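Putative glycyl-glycine endopeptidase lytM (Ruminococcus gnavus, PDB 3NYY) is probably a metal-dependent endopeptidase of the M23 family, perhaps cleaving glycine-containing peptide bonds of the bacterial cell wall. Local coordinates at residues A[91-97]-A[140-146]; A[171-177]-A[216-222]. One frame throughout, in Å; residues are numbered along the deposited sequence.

Contact 1 (A[91-97]-A[140-146]); sequences VKYFPIP and YPVVSMT
Pro-95 and Val-143 hold the middle of this antiparallel pairing: Val-143 N reaches Pro-95 O at 2.8 Å, and the bond is nearly straight (173° at the hydrogen). Toward Val-91, Met-145 O takes two donors: Lys-92 N at 2.9 Å, almost head-on, and, by a weak and longer bond, Tyr-93 N. Pro-95 and Pro-97 have no N-H to place, and both use their carbonyls: Pro-95 O takes Val-143 N, Pro-97 O the side chains of Arg-245 and Tyr-250; Ile-96 O also bonds Arg-245. Tyr-93 O is met by carbon atoms of Met-145 instead, with CA at 3.3 Å and CG at 3.2 Å. Pro-141 O is buried without a hydrogen-bond partner; Pro-97 CD presses on it at 3.2 Å, and Ile-96 CG2 and CD1 also border it. Within 140-146, Ser-144 OG donates to Thr-146 O at 2.6 Å, in the carbonyl plane on a lone pair, which ties down the turn leaving the strand.

Met-145, present as selenomethionine, runs alongside Pro-95. Its chain is straight as far as SE and then bends (chi3 75°), which brings CE against Val-91 CG1 at 3.8 Å. The long, flexible side chain can thus touch both Val-91 and the ring of Pro-95, while Leu-238 of helix 235-240 packs on Met-145, Pro-95 and Phe-94. At the other end the CG corner of the Pro-97 ring meets Val-143 CG1. Strand 141-143 bonds through Val-142 to strand 195-198, and the irregular 91-97 loop lines its other edge. Such an extended segment, strapped along an outermost strand by a few backbone bonds, here covers the edge of a small antiparallel sheet in the M23 peptidase fold.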
# COMPACT_ATOMS: atom_id res chain seq x y z
N VAL A 91 4.67 21.41 5.24
CA VAL A 91 3.56 20.50 5.50
C VAL A 91 3.02 20.73 6.89
O VAL A 91 3.70 20.43 7.90
CB VAL A 91 4.02 19.04 5.30
CG1 VAL A 91 2.94 18.02 5.74
CG2 VAL A 91 4.38 18.84 3.76
N LYS A 92 1.79 21.23 6.93
CA LYS A 92 1.03 21.45 8.17
C LYS A 92 0.02 20.33 8.43
O LYS A 92 -0.21 19.97 9.57
CB LYS A 92 0.26 22.79 8.05
CG LYS A 92 -0.53 23.15 9.29
CD LYS A 92 -1.06 24.58 9.29
CE LYS A 92 -1.77 24.82 10.62
NZ LYS A 92 -2.56 26.09 10.53
N TYR A 93 -0.54 19.75 7.37
CA TYR A 93 -1.58 18.73 7.48
C TYR A 93 -1.38 17.55 6.51
O TYR A 93 -0.82 17.71 5.41
CB TYR A 93 -2.94 19.35 7.18
CG TYR A 93 -3.47 20.32 8.17
CD1 TYR A 93 -3.83 19.91 9.45
CD2 TYR A 93 -3.69 21.66 7.81
CE1 TYR A 93 -4.36 20.80 10.36
CE2 TYR A 93 -4.24 22.54 8.70
CZ TYR A 93 -4.56 22.12 9.98
OH TYR A 93 -5.15 23.00 10.90
N PHE A 94 -1.80 16.38 6.98
CA PHE A 94 -2.04 15.22 6.11
C PHE A 94 -3.14 15.65 5.10
O PHE A 94 -3.97 16.50 5.41
CB PHE A 94 -2.54 14.10 7.02
CG PHE A 94 -2.53 12.74 6.36
CD1 PHE A 94 -1.35 12.04 6.20
CD2 PHE A 94 -3.72 12.14 5.97
CE1 PHE A 94 -1.33 10.82 5.60
CE2 PHE A 94 -3.73 10.88 5.36
CZ PHE A 94 -2.53 10.24 5.16
N PRO A 95 -3.15 15.09 3.88
CA PRO A 95 -4.11 15.55 2.87
C PRO A 95 -5.56 15.09 3.04
O PRO A 95 -6.44 15.62 2.36
CB PRO A 95 -3.52 14.99 1.58
CG PRO A 95 -2.79 13.76 2.02
CD PRO A 95 -2.16 14.18 3.30
N ILE A 96 -5.80 14.12 3.92
CA ILE A 96 -7.16 13.61 4.13
C ILE A 96 -7.61 13.99 5.54
O ILE A 96 -6.95 13.63 6.52
CB ILE A 96 -7.28 12.11 3.97
CG1 ILE A 96 -6.61 11.62 2.69
CG2 ILE A 96 -8.80 11.71 3.95
CD1 ILE A 96 -7.03 12.31 1.39
N PRO A 97 -8.72 14.74 5.65
CA PRO A 97 -9.23 15.09 6.96
C PRO A 97 -9.72 13.91 7.76
O PRO A 97 -10.01 12.85 7.18
CB PRO A 97 -10.41 16.04 6.66
CG PRO A 97 -10.20 16.54 5.33
CD PRO A 97 -9.50 15.40 4.58
N TYR A 140 -14.46 11.27 0.47
CA TYR A 140 -13.31 11.77 1.23
C TYR A 140 -12.88 13.13 0.71
O TYR A 140 -12.50 13.27 -0.46
CB TYR A 140 -12.10 10.83 1.12
CG TYR A 140 -12.21 9.51 1.79
CD1 TYR A 140 -12.82 8.44 1.14
CD2 TYR A 140 -11.72 9.34 3.07
CE1 TYR A 140 -12.92 7.21 1.76
CE2 TYR A 140 -11.82 8.11 3.71
CZ TYR A 140 -12.41 7.06 3.05
OH TYR A 140 -12.47 5.84 3.72
N PRO A 141 -12.92 14.18 1.56
CA PRO A 141 -12.30 15.43 1.11
C PRO A 141 -10.78 15.30 0.99
O PRO A 141 -10.18 14.44 1.64
CB PRO A 141 -12.65 16.44 2.21
CG PRO A 141 -13.54 15.69 3.18
CD PRO A 141 -13.40 14.26 2.94
N VAL A 142 -10.21 16.15 0.14
CA VAL A 142 -8.76 16.29 -0.04
C VAL A 142 -8.46 17.75 0.25
O VAL A 142 -9.05 18.65 -0.34
CB VAL A 142 -8.34 15.87 -1.45
CG1 VAL A 142 -6.86 16.18 -1.66
CG2 VAL A 142 -8.64 14.33 -1.66
N VAL A 143 -7.56 17.97 1.22
CA VAL A 143 -7.15 19.29 1.63
C VAL A 143 -5.68 19.50 1.35
O VAL A 143 -4.88 18.56 1.24
CB VAL A 143 -7.43 19.55 3.12
CG1 VAL A 143 -8.92 19.39 3.40
CG2 VAL A 143 -6.57 18.65 4.03
N SER A 144 -5.30 20.76 1.21
CA SER A 144 -3.94 21.12 0.87
C SER A 144 -3.04 20.87 2.07
O SER A 144 -3.32 21.35 3.17
CB SER A 144 -3.83 22.60 0.51
OG SER A 144 -2.52 22.92 -0.01
N MSE A 145 -1.96 20.18 1.85
CA MSE A 145 -1.01 19.90 2.93
C MSE A 145 -0.28 21.16 3.37
O MSE A 145 0.22 21.22 4.49
CB MSE A 145 -0.01 18.84 2.47
CG MSE A 145 -0.67 17.45 2.25
SE MSE A 145 0.55 16.18 1.44
CE MSE A 145 1.62 15.81 2.95
N THR A 146 -0.16 22.11 2.45
CA THR A 146 0.68 23.31 2.59
C THR A 146 -0.08 24.57 2.22
O THR A 146 -1.10 24.53 1.54
CB THR A 146 1.90 23.23 1.62
OG1 THR A 146 1.44 23.38 0.26
CG2 THR A 146 2.66 21.86 1.77

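Contact 2 (A[171-177]-A[216-222]); sequences AYFYYAH and HLHLGIY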
# COMPACT_ATOMS: atom_id res chain seq x y z
N ALA A 171 8.39 23.58 -3.34
CA ALA A 171 7.94 22.30 -3.85
C ALA A 171 6.56 22.40 -4.50
O ALA A 171 5.76 23.27 -4.18
CB ALA A 171 7.92 21.23 -2.74
N TYR A 172 6.33 21.50 -5.44
CA TYR A 172 5.04 21.38 -6.12
C TYR A 172 4.36 20.13 -5.56
O TYR A 172 4.88 19.02 -5.70
CB TYR A 172 5.29 21.23 -7.61
CG TYR A 172 4.05 21.08 -8.46
CD1 TYR A 172 3.57 19.84 -8.74
CD2 TYR A 172 3.46 22.15 -9.09
CE1 TYR A 172 2.44 19.65 -9.53
CE2 TYR A 172 2.34 21.97 -9.91
CZ TYR A 172 1.86 20.72 -10.14
OH TYR A 172 0.76 20.50 -10.96
N PHE A 173 3.19 20.32 -4.95
CA PHE A 173 2.39 19.22 -4.42
C PHE A 173 1.29 18.89 -5.41
O PHE A 173 0.51 19.76 -5.79
CB PHE A 173 1.81 19.64 -3.05
CG PHE A 173 2.84 19.62 -1.96
CD1 PHE A 173 3.82 20.60 -1.84
CD2 PHE A 173 2.84 18.57 -1.05
CE1 PHE A 173 4.80 20.50 -0.83
CE2 PHE A 173 3.76 18.48 -0.05
CZ PHE A 173 4.77 19.44 0.06
N TYR A 174 1.24 17.62 -5.82
CA TYR A 174 0.40 17.15 -6.89
C TYR A 174 -0.66 16.23 -6.36
O TYR A 174 -0.31 15.26 -5.70
CB TYR A 174 1.32 16.40 -7.88
CG TYR A 174 0.66 15.71 -9.06
CD1 TYR A 174 0.04 16.44 -10.06
CD2 TYR A 174 0.69 14.33 -9.18
CE1 TYR A 174 -0.52 15.77 -11.15
CE2 TYR A 174 0.15 13.70 -10.27
CZ TYR A 174 -0.45 14.42 -11.26
OH TYR A 174 -1.03 13.79 -12.36
N TYR A 175 -1.93 16.55 -6.63
CA TYR A 175 -3.08 15.80 -6.10
C TYR A 175 -3.88 15.33 -7.30
O TYR A 175 -4.40 16.14 -8.07
CB TYR A 175 -3.94 16.67 -5.21
CG TYR A 175 -3.21 17.32 -4.04
CD1 TYR A 175 -2.45 18.47 -4.23
CD2 TYR A 175 -3.37 16.84 -2.74
CE1 TYR A 175 -1.79 19.10 -3.18
CE2 TYR A 175 -2.74 17.45 -1.68
CZ TYR A 175 -1.92 18.58 -1.89
OH TYR A 175 -1.25 19.13 -0.79
N ALA A 176 -4.01 14.01 -7.46
CA ALA A 176 -4.59 13.42 -8.67
C ALA A 176 -5.72 12.40 -8.41
O ALA A 176 -5.93 11.92 -7.29
CB ALA A 176 -3.48 12.77 -9.54
N HIS A 177 -6.49 12.19 -9.49
CA HIS A 177 -7.65 11.27 -9.58
C HIS A 177 -8.88 11.76 -8.84
O HIS A 177 -9.78 10.94 -8.56
CB HIS A 177 -7.27 9.85 -9.16
CG HIS A 177 -6.06 9.33 -9.86
ND1 HIS A 177 -6.00 9.23 -11.24
CD2 HIS A 177 -4.83 8.99 -9.41
CE1 HIS A 177 -4.79 8.82 -11.59
NE2 HIS A 177 -4.06 8.67 -10.50
N HIS A 216 -8.83 6.50 -4.76
CA HIS A 216 -7.64 6.83 -4.03
C HIS A 216 -7.18 8.21 -4.41
O HIS A 216 -7.52 8.75 -5.49
CB HIS A 216 -6.51 5.83 -4.35
CG HIS A 216 -5.92 5.94 -5.72
ND1 HIS A 216 -6.59 5.60 -6.88
CD2 HIS A 216 -4.68 6.35 -6.10
CE1 HIS A 216 -5.79 5.84 -7.92
NE2 HIS A 216 -4.62 6.26 -7.47
N LEU A 217 -6.41 8.80 -3.50
CA LEU A 217 -5.68 10.04 -3.82
C LEU A 217 -4.27 9.66 -4.22
O LEU A 217 -3.56 9.02 -3.44
CB LEU A 217 -5.55 10.96 -2.61
CG LEU A 217 -4.66 12.18 -2.82
CD1 LEU A 217 -5.19 13.18 -3.94
CD2 LEU A 217 -4.47 12.93 -1.47
N HIS A 218 -3.84 10.04 -5.42
CA HIS A 218 -2.42 9.95 -5.74
C HIS A 218 -1.78 11.28 -5.36
O HIS A 218 -2.19 12.34 -5.86
CB HIS A 218 -2.17 9.62 -7.22
CG HIS A 218 -0.73 9.70 -7.58
ND1 HIS A 218 0.13 8.63 -7.41
CD2 HIS A 218 0.03 10.74 -8.02
CE1 HIS A 218 1.36 9.01 -7.76
NE2 HIS A 218 1.32 10.27 -8.16
N LEU A 219 -0.76 11.21 -4.50
CA LEU A 219 0.01 12.40 -4.06
C LEU A 219 1.41 12.30 -4.64
O LEU A 219 2.09 11.27 -4.49
CB LEU A 219 0.08 12.49 -2.55
CG LEU A 219 0.97 13.69 -2.09
CD1 LEU A 219 0.06 14.99 -2.30
CD2 LEU A 219 1.50 13.49 -0.70
N GLY A 220 1.84 13.38 -5.28
CA GLY A 220 3.20 13.52 -5.73
C GLY A 220 3.81 14.79 -5.17
O GLY A 220 3.11 15.74 -4.85
N ILE A 221 5.12 14.77 -4.99
CA ILE A 221 5.88 15.99 -4.62
C ILE A 221 7.00 16.10 -5.63
O ILE A 221 7.78 15.14 -5.80
CB ILE A 221 6.45 15.90 -3.20
CG1 ILE A 221 5.33 15.71 -2.20
CG2 ILE A 221 7.25 17.21 -2.84
CD1 ILE A 221 5.73 15.45 -0.73
N TYR A 222 7.13 17.30 -6.19
CA TYR A 222 8.12 17.54 -7.23
C TYR A 222 8.99 18.75 -6.90
O TYR A 222 8.48 19.82 -6.49
CB TYR A 222 7.47 17.80 -8.61
CG TYR A 222 6.72 16.62 -9.17
CD1 TYR A 222 5.47 16.27 -8.68
CD2 TYR A 222 7.28 15.83 -10.17
CE1 TYR A 222 4.78 15.19 -9.20
CE2 TYR A 222 6.58 14.74 -10.70
CZ TYR A 222 5.34 14.43 -10.20
OH TYR A 222 4.66 13.31 -10.72
O HOH W 1 -8.38 11.37 -5.68
O HOH W 2 -2.39 6.31 -9.05
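Leu-219 CD1 sits over the face of the Tyr-175 ring, 4.0 Å from its centroid, a CH-pi contact at the apolar centre. On the same face of the sheet Phe-173 CE2 packs against Ile-221 CD1 at 3.7 Å; the two apolar chains lie side by side, Ile-221 CG2 over one face of the ring. The backbones between form an antiparallel ladder, with Tyr-174 and Gly-220 a hydrogen-bonded pair (Tyr-174 N to Gly-220 O, 2.8 Å). Gly-220 leaves room on the opposite face, where a side chain would collide with Tyr-222. There the edge of Tyr-222 points toward the face of Tyr-174 in an offset edge-to-face pair, planes at 90°, and His-218 CD2 touches Tyr-174 CE2, rim to rim. With CG anti to N (chi1 172°) the His-218 ring lies beside Tyr-174, and its ND1 bonds Asp-129 OD1.

Beyond Ala-176 the contact becomes polar. His-177 CD2 lies 3.4 Å from His-216 NE2, the rings oblique, and water 2 bridges them: 2.7 Å from His-216 NE2, and weakly bound by His-177 NE2. His-216 ND1 bonds Pro-214 O. Replacing His-177 by an alanine would probably leave Ser-202 O without its ND1 partner and open a gap beside His-216 and His-218. His-216, Leu-217 and His-218 match the HxH motif of M23 peptidases, consistent with an active-site position.

Phe-115 of the second subunit meets the His-216 ring edge-to-face. Within the chain, strand 162-166 pairs with 172-178 on its other side, while strands 128-132 and 228-232 both pair with 216-225.

Overall arrangement
The centres of contacts 1 and 2 lie 11 Å apart, and contact 1 closes along the chain before contact 2 opens. Contact 2 belongs to the large antiparallel sheet of the M23 domain; contact 1 joins the small sheet of 141-143, 195-198 and 180-181 to the loop following helix 77-88. They meet on the Tyr-175 and Leu-219 face of the large sheet: Tyr-175 OH probably hydrogen-bonds Met-145 N at 2.9 Å, Met-145 SE packs on Leu-219 CD2, and Thr-146 CG2 on Phe-173 CZ. Contact 1 therefore covers one face of the strand pair, while the aromatic cluster of Tyr-174, His-218 and Tyr-222 occupies the other, probably the catalytic side.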